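Local coordinates for conserved exported protein (Bacteroides fragilis, PDB 3CLW), which is of unproven function but probably hydrolyses O-glycosidic bonds, as a likely TIM-barrel glycoside hydrolase of family 30, at residues 464-469 with 474-479; 94-97 with 101-104; 254-259 with 272-277; 15-20 with 344-349; 44-49 with 118-123. All coordinates share one frame; numbering follows the deposited sequence.

How the contacts relate
Contacts 2 to 5 all belong to the family 30 TIM-barrel region; contact 4 ties strand 6-25 to helix 328-347, which precedes barrel strand 353-356. Contact 1 comes last along the chain, in the hairpin of strands 461-467 and 474-480. Contacts 2, 3 and 5 all fall inside the long loop that contact 4 closes, contact 2 being also nested within contact 5. Contacts 3 and 4 are nearest to each other, with centres about 17 Å apart, whereas contacts 1 and 2 lie on opposite sides of the chain's centre, about 48 Å centre to centre. Contact 2 thus shapes a surface loop, contacts 3 and 4 join helices to strands, contact 5 joins a helix to the turn after another, and contact 1 builds the C-terminal beta region.

Contact 1 (464-469 with 474-479); sequences VYLTTI and RYMGEQ
Val464 packs its two methyl branches on the neighbouring strand: CG1 meets Met476 CB at 4.0 Å, and CG2 lies 3.6 Å from Gln479 CB, the valine and glutamine side chains crossing at about a right angle. With CG1 anti to the backbone N (chi1 171°), CG2 is left beside that nitrogen and reaches the glutamine. Leu466 adds its CB to Met476 CG at 3.8 Å, and the methionine, bent at chi2 and chi3, brings CE near Leu466 CD2. Tyr465 and Tyr475, a non-hydrogen-bonded pair, occupy the other face of the hairpin. Tyr475 CD1 comes over one face of the Tyr465 ring, 3.3 Å from Tyr465 CE1, but the planes are inclined at 36°, an oblique aromatic pair. The Gly477 backbone N sits above the centre of the Tyr475 ring.

Between the two faces runs the antiparallel ladder. Leu466 and Arg474 form the hydrogen-bonded pair, with Leu466 N to Arg474 O at 2.9 Å and Arg474 N to Leu466 O at 2.8 Å. Met476 N gives a short bond to Val464 O, 2.6 Å, and Val464 N reaches Gly477 O at 3.2 Å. At the outer edge, Glu478 forms a salt bridge with Lys461, while the backbone N of Tyr475 bonds Asn59. On its far side strand 461-467 pairs with strand 490-495, where Val464 touches Ile494 and Leu466 touches Ala492.

The chemistry is that of a beta hairpin in which the backbone bonds set the register, while an aromatic pair on one face and aliphatic contacts on the other add apolar cohesion.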
# COMPACT_ATOMS: atom_id res chain seq x y z
N VAL A 464 -7.98 8.38 23.60
CA VAL A 464 -7.21 9.17 22.68
C VAL A 464 -5.81 8.58 22.56
O VAL A 464 -5.19 8.19 23.57
CB VAL A 464 -7.15 10.65 23.13
CG1 VAL A 464 -6.17 11.44 22.29
CG2 VAL A 464 -8.53 11.26 23.07
N TYR A 465 -5.34 8.51 21.31
CA TYR A 465 -4.00 8.03 20.95
C TYR A 465 -3.36 9.07 20.05
O TYR A 465 -3.97 9.51 19.08
CB TYR A 465 -4.11 6.70 20.24
CG TYR A 465 -4.85 5.65 21.03
CD1 TYR A 465 -4.16 4.77 21.88
CD2 TYR A 465 -6.24 5.54 20.95
CE1 TYR A 465 -4.86 3.79 22.61
CE2 TYR A 465 -6.94 4.57 21.68
CZ TYR A 465 -6.25 3.71 22.52
OH TYR A 465 -6.93 2.74 23.24
N LEU A 466 -2.14 9.47 20.38
CA LEU A 466 -1.54 10.69 19.86
C LEU A 466 -0.11 10.51 19.35
O LEU A 466 0.74 9.94 20.07
CB LEU A 466 -1.55 11.75 20.97
CG LEU A 466 -1.37 13.23 20.67
CD1 LEU A 466 -2.46 13.70 19.73
CD2 LEU A 466 -1.46 14.02 21.96
N THR A 467 0.12 10.98 18.12
CA THR A 467 1.44 11.03 17.47
C THR A 467 1.87 12.49 17.22
O THR A 467 1.18 13.26 16.56
CB THR A 467 1.46 10.24 16.13
OG1 THR A 467 1.06 8.90 16.36
CG2 THR A 467 2.86 10.23 15.51
N THR A 468 3.01 12.86 17.77
CA THR A 468 3.56 14.18 17.59
C THR A 468 5.06 14.06 17.37
O THR A 468 5.60 12.95 17.22
CB THR A 468 3.35 15.06 18.85
OG1 THR A 468 4.11 14.50 19.93
CG2 THR A 468 1.90 15.13 19.24
N ILE A 469 5.73 15.21 17.33
CA ILE A 469 7.20 15.25 17.33
C ILE A 469 7.79 14.46 18.51
O ILE A 469 8.84 13.87 18.37
CB ILE A 469 7.77 16.73 17.26
CG1 ILE A 469 9.27 16.72 17.01
CG2 ILE A 469 7.46 17.51 18.53
CD1 ILE A 469 9.89 18.10 16.82
N ARG A 474 0.87 7.49 21.40
CA ARG A 474 0.83 7.32 22.85
C ARG A 474 -0.60 7.37 23.31
O ARG A 474 -1.36 8.25 22.90
CB ARG A 474 1.58 8.46 23.54
CG ARG A 474 3.07 8.45 23.36
CD ARG A 474 3.72 7.37 24.20
NE ARG A 474 3.92 6.18 23.39
CZ ARG A 474 4.58 5.10 23.79
NH1 ARG A 474 4.69 4.07 22.97
NH2 ARG A 474 5.13 5.05 25.02
N TYR A 475 -0.97 6.45 24.19
CA TYR A 475 -2.30 6.45 24.74
C TYR A 475 -2.45 7.60 25.75
O TYR A 475 -1.61 7.76 26.65
CB TYR A 475 -2.62 5.09 25.38
CG TYR A 475 -3.93 5.07 26.15
CD1 TYR A 475 -5.12 5.42 25.52
CD2 TYR A 475 -3.97 4.69 27.49
CE1 TYR A 475 -6.31 5.40 26.19
CE2 TYR A 475 -5.18 4.67 28.19
CZ TYR A 475 -6.35 5.03 27.53
OH TYR A 475 -7.57 5.01 28.19
N MET A 476 -3.51 8.39 25.58
CA MET A 476 -3.69 9.60 26.38
C MET A 476 -4.86 9.53 27.36
O MET A 476 -5.29 10.57 27.89
CB MET A 476 -3.80 10.83 25.48
CG MET A 476 -2.59 11.06 24.55
SD MET A 476 -0.97 11.39 25.30
CE MET A 476 -1.27 13.04 25.94
N GLY A 477 -5.37 8.33 27.63
CA GLY A 477 -6.51 8.13 28.52
C GLY A 477 -7.86 8.45 27.89
O GLY A 477 -7.94 8.93 26.74
N GLU A 478 -8.94 8.19 28.64
CA GLU A 478 -10.28 8.58 28.20
C GLU A 478 -10.45 10.07 28.35
O GLU A 478 -10.11 10.65 29.38
CB GLU A 478 -11.36 7.83 28.97
CG GLU A 478 -11.65 6.47 28.39
CD GLU A 478 -12.46 5.57 29.31
OE1 GLU A 478 -12.27 5.65 30.55
OE2 GLU A 478 -13.27 4.77 28.79
N GLN A 479 -10.98 10.68 27.29
CA GLN A 479 -11.06 12.12 27.16
C GLN A 479 -12.50 12.55 26.94
O GLN A 479 -13.25 11.84 26.29
CB GLN A 479 -10.22 12.54 25.96
CG GLN A 479 -9.31 13.70 26.19
CD GLN A 479 -8.02 13.30 26.85
OE1 GLN A 479 -6.96 13.36 26.23
NE2 GLN A 479 -8.10 12.89 28.11

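Contact 2 (94-97 with 101-104); sequences CFLS and KYDF
Leu96 and Tyr102 form a single beta bridge in a surface loop between strand 68-71 and helix 108-119 of the TIM-barrel family region. Two hydrogen bonds flank the bridge: Asp103 N to Phe95 O at 2.7 Å, nearly straight at 170° and in the carbonyl plane, and Ser97 N to Lys101 O at 3.1 Å, nearly along the C=O axis. Between them Tyr102 CA and Leu96 CA direct their hydrogens at Phe95 O and Lys101 O.

Asp99 OD1, in the intervening turn, accepts a bond from Lys101 N and is also hydrogen-bonded to Ser97 OG, while Asp103 OD1 pairs with Thr105. The loop rests on helix 157-173: Tyr102 makes a cation-pi contact with Lys166, and the Phe104 ring stacks on His170.

Across the contact Phe95 and Phe104 form an oblique aromatic pair, centroids 4.9 Å apart and planes at 51°. Phe104 CD1 sits over one face of the Phe95 ring, offset toward the rim and 3.5 Å from Phe95 CG, whereas Asp103 O lies at the edge of that ring. Leu96 has CG anti to its own backbone nitrogen (chi1 173°), which carries its CD1 branch over the Tyr102 ring. That CH-pi contact places Leu96 CD1 4.1 Å from the Tyr102 ring centroid, 3.8 Å from Tyr102 CE1.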
# COMPACT_ATOMS: atom_id res chain seq x y z
N CYS A 94 13.21 -17.36 -8.42
CA CYS A 94 11.95 -17.72 -9.07
C CYS A 94 11.63 -19.16 -8.68
O CYS A 94 12.49 -20.05 -8.82
CB CYS A 94 12.03 -17.55 -10.61
SG CYS A 94 10.43 -17.72 -11.45
N PHE A 95 10.40 -19.39 -8.23
CA PHE A 95 9.96 -20.78 -7.96
C PHE A 95 10.06 -21.70 -9.20
O PHE A 95 10.32 -22.89 -9.05
CB PHE A 95 8.52 -20.83 -7.42
CG PHE A 95 8.31 -20.09 -6.11
CD1 PHE A 95 9.16 -20.29 -5.04
CD2 PHE A 95 7.26 -19.18 -5.98
CE1 PHE A 95 8.93 -19.61 -3.81
CE2 PHE A 95 7.03 -18.49 -4.77
CZ PHE A 95 7.87 -18.70 -3.70
N LEU A 96 9.86 -21.13 -10.38
CA LEU A 96 9.85 -21.91 -11.61
C LEU A 96 11.17 -21.73 -12.34
O LEU A 96 11.71 -20.64 -12.41
CB LEU A 96 8.67 -21.52 -12.52
CG LEU A 96 8.53 -22.08 -13.94
CD1 LEU A 96 8.29 -23.57 -13.92
CD2 LEU A 96 7.35 -21.39 -14.65
N SER A 97 11.66 -22.83 -12.91
CA SER A 97 12.88 -22.80 -13.68
C SER A 97 12.62 -23.08 -15.18
O SER A 97 11.55 -23.57 -15.57
CB SER A 97 13.90 -23.78 -13.07
OG SER A 97 13.41 -25.10 -13.14
N LYS A 101 10.25 -27.05 -13.92
CA LYS A 101 10.15 -27.58 -12.55
C LYS A 101 10.00 -26.48 -11.49
O LYS A 101 10.45 -25.35 -11.66
CB LYS A 101 11.37 -28.44 -12.20
CG LYS A 101 11.57 -29.65 -13.09
CD LYS A 101 10.32 -30.50 -13.19
CE LYS A 101 10.64 -31.85 -13.86
NZ LYS A 101 9.39 -32.49 -14.40
N TYR A 102 9.31 -26.82 -10.41
CA TYR A 102 9.05 -25.85 -9.34
C TYR A 102 9.90 -26.17 -8.13
O TYR A 102 10.00 -27.33 -7.72
CB TYR A 102 7.58 -25.88 -8.92
CG TYR A 102 6.69 -25.07 -9.82
CD1 TYR A 102 6.18 -25.63 -11.00
CD2 TYR A 102 6.35 -23.76 -9.49
CE1 TYR A 102 5.37 -24.88 -11.83
CE2 TYR A 102 5.52 -23.01 -10.28
CZ TYR A 102 5.04 -23.58 -11.47
OH TYR A 102 4.24 -22.85 -12.30
N ASP A 103 10.51 -25.13 -7.57
CA ASP A 103 11.21 -25.24 -6.30
C ASP A 103 10.62 -24.24 -5.30
O ASP A 103 10.97 -23.06 -5.31
CB ASP A 103 12.73 -25.04 -6.49
CG ASP A 103 13.54 -25.30 -5.18
OD1 ASP A 103 12.91 -25.57 -4.13
OD2 ASP A 103 14.80 -25.24 -5.22
N PHE A 104 9.73 -24.74 -4.44
CA PHE A 104 9.09 -23.86 -3.46
C PHE A 104 9.92 -23.61 -2.17
O PHE A 104 9.46 -22.94 -1.23
CB PHE A 104 7.65 -24.32 -3.16
CG PHE A 104 6.67 -23.98 -4.25
CD1 PHE A 104 6.41 -22.64 -4.58
CD2 PHE A 104 6.00 -24.98 -4.97
CE1 PHE A 104 5.50 -22.32 -5.62
CE2 PHE A 104 5.08 -24.66 -5.97
CZ PHE A 104 4.83 -23.33 -6.29

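Contact 3 (254-259 with 272-277); sequences SMFYKD and NCVAAH
Phe256 of helix 251-256 points its side chain at strand 270-276 and meets Val274 and Cys273 there. This is helix-to-strand packing within a beta-alpha-beta unit (strand 226-232, helix 251-256, strand 270-276) of the TIM-barrel family.

Starting from CB, which is directed toward the strand, the chain turns CG beside the backbone N and anti to the carbonyl carbon (chi1 -67°), and the ring is thereby laid over Val274. Phe256 CG comes 3.5 Å from Val274 CG2. Next along one side, Phe256 CD1 makes the closest approach, 3.4 Å from Val274 CG2, and Phe256 CE1 follows at 3.6 Å from the same methyl. Along the other side CD2 is a little farther from Val274 CG2, and Phe256 CE2 turns to the backbone as well, 3.6 Å from Cys273 O. At the tip Phe256 CZ shares that carbonyl, again 3.6 Å from Cys273 O, which approaches the ring obliquely.

The same phenylalanine also touches Ile229 of strand 226-232, so its side chain meets two adjacent parallel strands, while its backbone O accepts a bond from Asn302. Farther along the chain, His277 bonds through its imidazole nitrogens to Glu186 and Glu231.

A chi1 of 175° at Val274 turns CG2 toward the ring. The outcome is a centred CH-pi contact: Val274 CG2 stands 3.3 Å above the Phe256 ring plane, only 10° off the ring normal.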
# COMPACT_ATOMS: atom_id res chain seq x y z
N SER A 254 -11.51 3.06 -20.05
CA SER A 254 -11.19 2.04 -21.02
C SER A 254 -11.29 0.62 -20.45
O SER A 254 -11.63 -0.31 -21.17
CB SER A 254 -9.79 2.28 -21.56
OG SER A 254 -9.43 1.24 -22.43
N MET A 255 -11.02 0.48 -19.14
CA MET A 255 -10.94 -0.83 -18.47
C MET A 255 -12.07 -1.08 -17.46
O MET A 255 -12.47 -2.23 -17.26
CB MET A 255 -9.55 -1.05 -17.81
CG MET A 255 -8.34 -1.02 -18.80
SD MET A 255 -6.75 -1.81 -18.36
CE MET A 255 -7.16 -3.47 -18.79
N PHE A 256 -12.57 -0.01 -16.83
CA PHE A 256 -13.53 -0.18 -15.75
C PHE A 256 -14.91 0.48 -16.01
O PHE A 256 -15.68 0.74 -15.07
CB PHE A 256 -12.91 0.25 -14.41
CG PHE A 256 -11.78 -0.66 -13.94
CD1 PHE A 256 -10.46 -0.42 -14.32
CD2 PHE A 256 -12.05 -1.77 -13.12
CE1 PHE A 256 -9.43 -1.28 -13.87
CE2 PHE A 256 -11.03 -2.62 -12.67
CZ PHE A 256 -9.72 -2.38 -13.05
N TYR A 257 -15.20 0.74 -17.29
CA TYR A 257 -16.57 1.01 -17.78
C TYR A 257 -16.99 -0.16 -18.68
O TYR A 257 -16.16 -0.80 -19.30
CB TYR A 257 -16.66 2.32 -18.56
CG TYR A 257 -16.91 3.52 -17.68
CD1 TYR A 257 -18.05 4.33 -17.87
CD2 TYR A 257 -16.04 3.85 -16.64
CE1 TYR A 257 -18.30 5.44 -17.06
CE2 TYR A 257 -16.27 4.93 -15.83
CZ TYR A 257 -17.40 5.74 -16.03
OH TYR A 257 -17.63 6.83 -15.20
N LYS A 258 -18.28 -0.43 -18.74
CA LYS A 258 -18.72 -1.66 -19.39
C LYS A 258 -18.56 -1.58 -20.90
O LYS A 258 -18.43 -2.61 -21.55
CB LYS A 258 -20.13 -2.07 -18.94
CG LYS A 258 -21.25 -1.86 -19.91
CD LYS A 258 -22.58 -2.39 -19.30
CE LYS A 258 -23.78 -2.26 -20.29
NZ LYS A 258 -24.39 -0.88 -20.28
N ASP A 259 -18.51 -0.38 -21.43
CA ASP A 259 -18.33 -0.19 -22.87
C ASP A 259 -16.91 0.24 -23.22
O ASP A 259 -16.66 0.65 -24.34
CB ASP A 259 -19.34 0.84 -23.42
CG ASP A 259 -19.21 2.21 -22.72
OD1 ASP A 259 -18.92 2.25 -21.48
OD2 ASP A 259 -19.39 3.24 -23.42
N ASN A 272 -12.96 -6.33 -8.16
CA ASN A 272 -13.65 -5.16 -8.68
C ASN A 272 -13.18 -3.90 -7.97
O ASN A 272 -13.84 -3.37 -7.07
CB ASN A 272 -15.19 -5.34 -8.59
CG ASN A 272 -15.97 -4.15 -9.16
OD1 ASN A 272 -15.54 -3.50 -10.12
ND2 ASN A 272 -17.12 -3.87 -8.57
N CYS A 273 -12.04 -3.41 -8.45
CA CYS A 273 -11.22 -2.43 -7.75
C CYS A 273 -10.12 -2.00 -8.70
O CYS A 273 -9.56 -2.82 -9.44
CB CYS A 273 -10.59 -3.05 -6.49
SG CYS A 273 -9.57 -1.95 -5.49
N VAL A 274 -9.83 -0.71 -8.71
CA VAL A 274 -8.71 -0.14 -9.47
C VAL A 274 -7.57 0.19 -8.48
O VAL A 274 -7.81 0.82 -7.45
CB VAL A 274 -9.18 1.15 -10.18
CG1 VAL A 274 -8.04 1.86 -10.91
CG2 VAL A 274 -10.33 0.86 -11.12
N ALA A 275 -6.36 -0.24 -8.80
CA ALA A 275 -5.18 0.07 -7.99
C ALA A 275 -4.26 1.06 -8.67
O ALA A 275 -3.84 0.84 -9.81
CB ALA A 275 -4.37 -1.22 -7.63
N ALA A 276 -3.94 2.14 -7.97
CA ALA A 276 -2.92 3.07 -8.43
C ALA A 276 -2.07 3.56 -7.26
O ALA A 276 -2.48 3.46 -6.10
CB ALA A 276 -3.56 4.27 -9.16
N HIS A 277 -0.89 4.08 -7.59
CA HIS A 277 0.08 4.57 -6.61
C HIS A 277 -0.04 6.07 -6.41
O HIS A 277 -0.44 6.79 -7.33
CB HIS A 277 1.49 4.17 -7.06
CG HIS A 277 1.63 2.70 -7.28
ND1 HIS A 277 2.75 2.13 -7.84
CD2 HIS A 277 0.77 1.68 -7.06
CE1 HIS A 277 2.59 0.82 -7.93
NE2 HIS A 277 1.40 0.52 -7.43

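Contact 4 (15-20 with 344-349); sequences VYQEID and NDLTLA
Leu346, Gln17 and Ile19 carry this small, buried contact, where strand 6-25 passes the C-terminal part of helix 328-347. Leu346 has the largest share. Its backbone O receives a hydrogen bond from Gln17 NE2 at 2.8 Å, with an N-H...O angle of 148°. The donor lies in the carbonyl plane, on a lone pair of the oxygen, although Leu346 O is tilted 22° out of the amide plane of Gln17. Alongside this bond Leu346 CD2 turns to the strand and meets Ile19 CD1 at 4.2 Å, a loose apolar touch.

Gln17 reaches the helix because its CG is wedged between the backbone N and carbonyl carbon (chi1 80°) and the chain then bends at chi2, bringing the amide up to the Leu346 carbonyl. Both ends of that amide are used: NE2 also bonds to Ala351 O, and OE1 accepts from Arg409 NE on strand 408-414. These partners would fix the flip of the amide, with nitrogen toward the two carbonyls and oxygen toward the arginine.

Ile19 starts with its CB pointing past the helix, and its end comes closer. Both Ile19 and Leu346 also touch Tyr432 on strand 427-433, so the pair continues into a wider apolar layer.

The chemistry implies that a backbone carbonyl of the helix is satisfied by a side chain from a strand more than 300 residues earlier, joining strand 6-25 to helix 328-347.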
# COMPACT_ATOMS: atom_id res chain seq x y z
N VAL A 15 -23.12 6.53 5.19
CA VAL A 15 -22.07 5.53 5.07
C VAL A 15 -21.36 5.65 3.71
O VAL A 15 -22.00 5.80 2.67
CB VAL A 15 -22.66 4.11 5.25
CG1 VAL A 15 -21.57 3.06 5.22
CG2 VAL A 15 -23.43 4.00 6.56
N TYR A 16 -20.03 5.60 3.71
CA TYR A 16 -19.25 5.52 2.47
C TYR A 16 -18.68 4.12 2.20
O TYR A 16 -19.41 3.14 2.32
CB TYR A 16 -18.17 6.61 2.46
CG TYR A 16 -18.79 7.96 2.74
CD1 TYR A 16 -19.58 8.60 1.78
CD2 TYR A 16 -18.63 8.57 3.97
CE1 TYR A 16 -20.18 9.84 2.04
CE2 TYR A 16 -19.21 9.79 4.25
CZ TYR A 16 -19.99 10.42 3.29
OH TYR A 16 -20.55 11.64 3.59
N GLN A 17 -17.40 4.04 1.81
CA GLN A 17 -16.76 2.77 1.40
C GLN A 17 -16.52 1.82 2.58
O GLN A 17 -16.44 2.25 3.73
CB GLN A 17 -15.44 3.02 0.63
CG GLN A 17 -14.18 3.33 1.52
CD GLN A 17 -14.06 4.79 1.91
OE1 GLN A 17 -15.04 5.54 1.90
NE2 GLN A 17 -12.83 5.22 2.24
N GLU A 18 -16.42 0.54 2.26
CA GLU A 18 -15.96 -0.49 3.17
C GLU A 18 -14.41 -0.50 3.17
O GLU A 18 -13.80 -0.35 2.11
CB GLU A 18 -16.48 -1.84 2.68
CG GLU A 18 -16.11 -3.05 3.53
CD GLU A 18 -16.58 -4.36 2.89
OE1 GLU A 18 -16.35 -4.56 1.66
OE2 GLU A 18 -17.20 -5.18 3.59
N ILE A 19 -13.81 -0.64 4.35
CA ILE A 19 -12.34 -0.76 4.45
C ILE A 19 -11.89 -2.21 4.22
O ILE A 19 -12.42 -3.14 4.84
CB ILE A 19 -11.78 -0.29 5.82
CG1 ILE A 19 -12.26 1.12 6.19
CG2 ILE A 19 -10.25 -0.37 5.86
CD1 ILE A 19 -11.67 2.23 5.30
N ASP A 20 -10.95 -2.39 3.31
CA ASP A 20 -10.34 -3.70 3.07
C ASP A 20 -9.12 -3.91 3.99
O ASP A 20 -9.08 -4.85 4.74
CB ASP A 20 -9.92 -3.84 1.60
CG ASP A 20 -11.11 -3.87 0.63
OD1 ASP A 20 -12.20 -4.30 1.05
OD2 ASP A 20 -10.95 -3.47 -0.54
N ASN A 344 -6.76 11.94 2.54
CA ASN A 344 -7.34 12.32 1.26
C ASN A 344 -7.67 11.11 0.37
O ASN A 344 -8.70 11.10 -0.31
CB ASN A 344 -6.44 13.34 0.56
CG ASN A 344 -6.52 14.70 1.22
OD1 ASN A 344 -7.45 15.46 0.97
ND2 ASN A 344 -5.56 15.01 2.09
N ASP A 345 -6.82 10.09 0.41
CA ASP A 345 -7.17 8.83 -0.25
C ASP A 345 -8.46 8.23 0.27
O ASP A 345 -9.32 7.80 -0.52
CB ASP A 345 -6.03 7.83 -0.19
CG ASP A 345 -4.97 8.10 -1.24
OD1 ASP A 345 -5.25 8.87 -2.19
OD2 ASP A 345 -3.86 7.57 -1.14
N LEU A 346 -8.59 8.17 1.59
CA LEU A 346 -9.77 7.61 2.25
C LEU A 346 -11.03 8.46 2.08
O LEU A 346 -12.11 7.94 1.93
CB LEU A 346 -9.50 7.41 3.74
CG LEU A 346 -8.47 6.36 4.16
CD1 LEU A 346 -8.22 6.41 5.66
CD2 LEU A 346 -8.89 4.95 3.70
N THR A 347 -10.88 9.78 2.12
CA THR A 347 -12.03 10.67 2.15
C THR A 347 -12.38 11.30 0.81
O THR A 347 -13.51 11.64 0.59
CB THR A 347 -11.87 11.79 3.20
OG1 THR A 347 -10.73 12.58 2.85
CG2 THR A 347 -11.68 11.23 4.60
N LEU A 348 -11.40 11.48 -0.07
CA LEU A 348 -11.65 12.07 -1.37
C LEU A 348 -11.74 11.00 -2.47
O LEU A 348 -12.69 11.00 -3.23
CB LEU A 348 -10.61 13.14 -1.73
CG LEU A 348 -10.49 14.33 -0.78
CD1 LEU A 348 -9.72 15.45 -1.45
CD2 LEU A 348 -11.85 14.82 -0.32
N ALA A 349 -10.77 10.08 -2.50
CA ALA A 349 -10.76 9.00 -3.48
C ALA A 349 -11.58 7.81 -2.99
O ALA A 349 -11.76 6.85 -3.74
CB ALA A 349 -9.34 8.61 -3.84

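Contact 5 (44-49 with 118-123); sequences KIADLL and RERGMN
Arg120 meets Asp47 and Ala46 of helix 39-50, making a salt bridge from the turn after helix 108-119 to helix 39-50 in the TIM-barrel family region. Arg120 NE donates to Asp47 OD1 at 2.6 Å with an N-H...O angle of 156°, and Arg120 NH2 adds a weak bond to the same oxygen at 3.1 Å. The oxygen lies at the edge of the guanidinium and is met on its anti side, the carboxylate plane being turned 40° from the guanidinium plane. Ala46 covers one face of that group, while Arg120 CD passes 3.6 Å from Ala46 O.

The arginine chain is extended from CG to NE, so the charged end spans the gap to the helix. Further partners hold its terminal nitrogens: NH2 forms a salt bridge with Glu43, one turn before Asp47, and NH1 bonds to Ala116 O. Glu119 OE2 lies 3.8 Å from Arg120 NH1, a long salt bridge well out of the guanidinium plane. Behind the arginine, Gly121 with positive phi is the C-prime residue of a Schellman motif closing helix 108-119, with Met122 N bonded to Ala117 O and Gly121 N to Arg118 O. Over the guanidinium centre, Ala46 CB stands 3.6 Å from Arg120 CZ.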
# COMPACT_ATOMS: atom_id res chain seq x y z
N LYS A 44 10.73 -8.71 16.35
CA LYS A 44 10.41 -7.33 16.65
C LYS A 44 9.83 -6.58 15.43
O LYS A 44 8.85 -5.86 15.56
CB LYS A 44 11.65 -6.62 17.19
CG LYS A 44 11.55 -5.09 17.32
CD LYS A 44 10.56 -4.64 18.40
CE LYS A 44 11.15 -3.45 19.21
NZ LYS A 44 10.50 -3.27 20.56
N ILE A 45 10.47 -6.73 14.27
CA ILE A 45 9.93 -6.14 13.01
C ILE A 45 8.52 -6.69 12.77
O ILE A 45 7.58 -5.92 12.63
CB ILE A 45 10.88 -6.42 11.81
CG1 ILE A 45 12.19 -5.64 11.97
CG2 ILE A 45 10.20 -6.09 10.46
CD1 ILE A 45 13.29 -6.03 10.97
N ALA A 46 8.37 -8.01 12.81
CA ALA A 46 7.06 -8.64 12.65
C ALA A 46 5.98 -8.11 13.62
O ALA A 46 4.82 -7.90 13.22
CB ALA A 46 7.18 -10.14 12.75
N ASP A 47 6.36 -7.88 14.88
CA ASP A 47 5.46 -7.25 15.82
C ASP A 47 5.06 -5.82 15.38
O ASP A 47 3.88 -5.49 15.42
CB ASP A 47 6.02 -7.23 17.26
CG ASP A 47 6.17 -8.63 17.89
OD1 ASP A 47 5.56 -9.65 17.42
OD2 ASP A 47 6.92 -8.71 18.89
N LEU A 48 6.02 -4.98 15.00
CA LEU A 48 5.73 -3.58 14.56
C LEU A 48 4.78 -3.55 13.36
O LEU A 48 4.00 -2.61 13.21
CB LEU A 48 7.02 -2.80 14.22
CG LEU A 48 7.94 -2.42 15.42
CD1 LEU A 48 9.39 -2.20 14.98
CD2 LEU A 48 7.41 -1.23 16.20
N LEU A 49 4.82 -4.60 12.54
CA LEU A 49 4.06 -4.66 11.28
C LEU A 49 2.65 -5.19 11.47
O LEU A 49 1.72 -4.62 10.94
CB LEU A 49 4.81 -5.52 10.28
CG LEU A 49 6.16 -5.04 9.76
CD1 LEU A 49 6.78 -5.96 8.71
CD2 LEU A 49 6.00 -3.68 9.18
N ARG A 118 1.08 -14.53 9.92
CA ARG A 118 -0.04 -15.42 10.26
C ARG A 118 -0.04 -15.69 11.77
O ARG A 118 -1.08 -15.62 12.42
CB ARG A 118 0.03 -16.71 9.45
CG ARG A 118 -1.15 -17.68 9.70
CD ARG A 118 -1.08 -18.91 8.79
NE ARG A 118 0.19 -19.62 8.94
CZ ARG A 118 0.57 -20.65 8.20
NH1 ARG A 118 -0.23 -21.09 7.23
NH2 ARG A 118 1.75 -21.24 8.40
N GLU A 119 1.16 -15.94 12.31
CA GLU A 119 1.37 -16.17 13.75
C GLU A 119 0.80 -15.06 14.61
O GLU A 119 0.36 -15.29 15.74
CB GLU A 119 2.87 -16.28 14.02
CG GLU A 119 3.27 -17.37 14.95
CD GLU A 119 4.79 -17.42 15.14
OE1 GLU A 119 5.48 -18.17 14.38
OE2 GLU A 119 5.28 -16.68 16.04
N ARG A 120 0.84 -13.83 14.07
CA ARG A 120 0.31 -12.67 14.74
C ARG A 120 -1.13 -12.32 14.33
O ARG A 120 -1.63 -11.22 14.62
CB ARG A 120 1.25 -11.49 14.52
CG ARG A 120 2.55 -11.67 15.30
CD ARG A 120 3.69 -10.99 14.64
NE ARG A 120 4.92 -11.12 15.42
CZ ARG A 120 5.72 -12.18 15.39
NH1 ARG A 120 5.44 -13.21 14.60
NH2 ARG A 120 6.83 -12.18 16.15
N GLY A 121 -1.80 -13.28 13.68
CA GLY A 121 -3.24 -13.14 13.42
C GLY A 121 -3.56 -12.37 12.14
O GLY A 121 -4.69 -11.92 11.96
N MET A 122 -2.58 -12.23 11.25
CA MET A 122 -2.79 -11.55 9.98
C MET A 122 -2.58 -12.59 8.88
O MET A 122 -1.44 -12.99 8.60
CB MET A 122 -1.80 -10.37 9.84
CG MET A 122 -2.15 -9.30 8.79
SD MET A 122 -2.48 -9.76 7.08
CE MET A 122 -0.86 -10.20 6.56
N ASN A 123 -3.68 -13.05 8.28
CA ASN A 123 -3.58 -14.05 7.23
C ASN A 123 -4.36 -13.56 5.99
O ASN A 123 -5.46 -14.04 5.66
CB ASN A 123 -4.04 -15.43 7.75
CG ASN A 123 -3.63 -16.58 6.84
OD1 ASN A 123 -3.06 -16.36 5.76
ND2 ASN A 123 -3.93 -17.82 7.26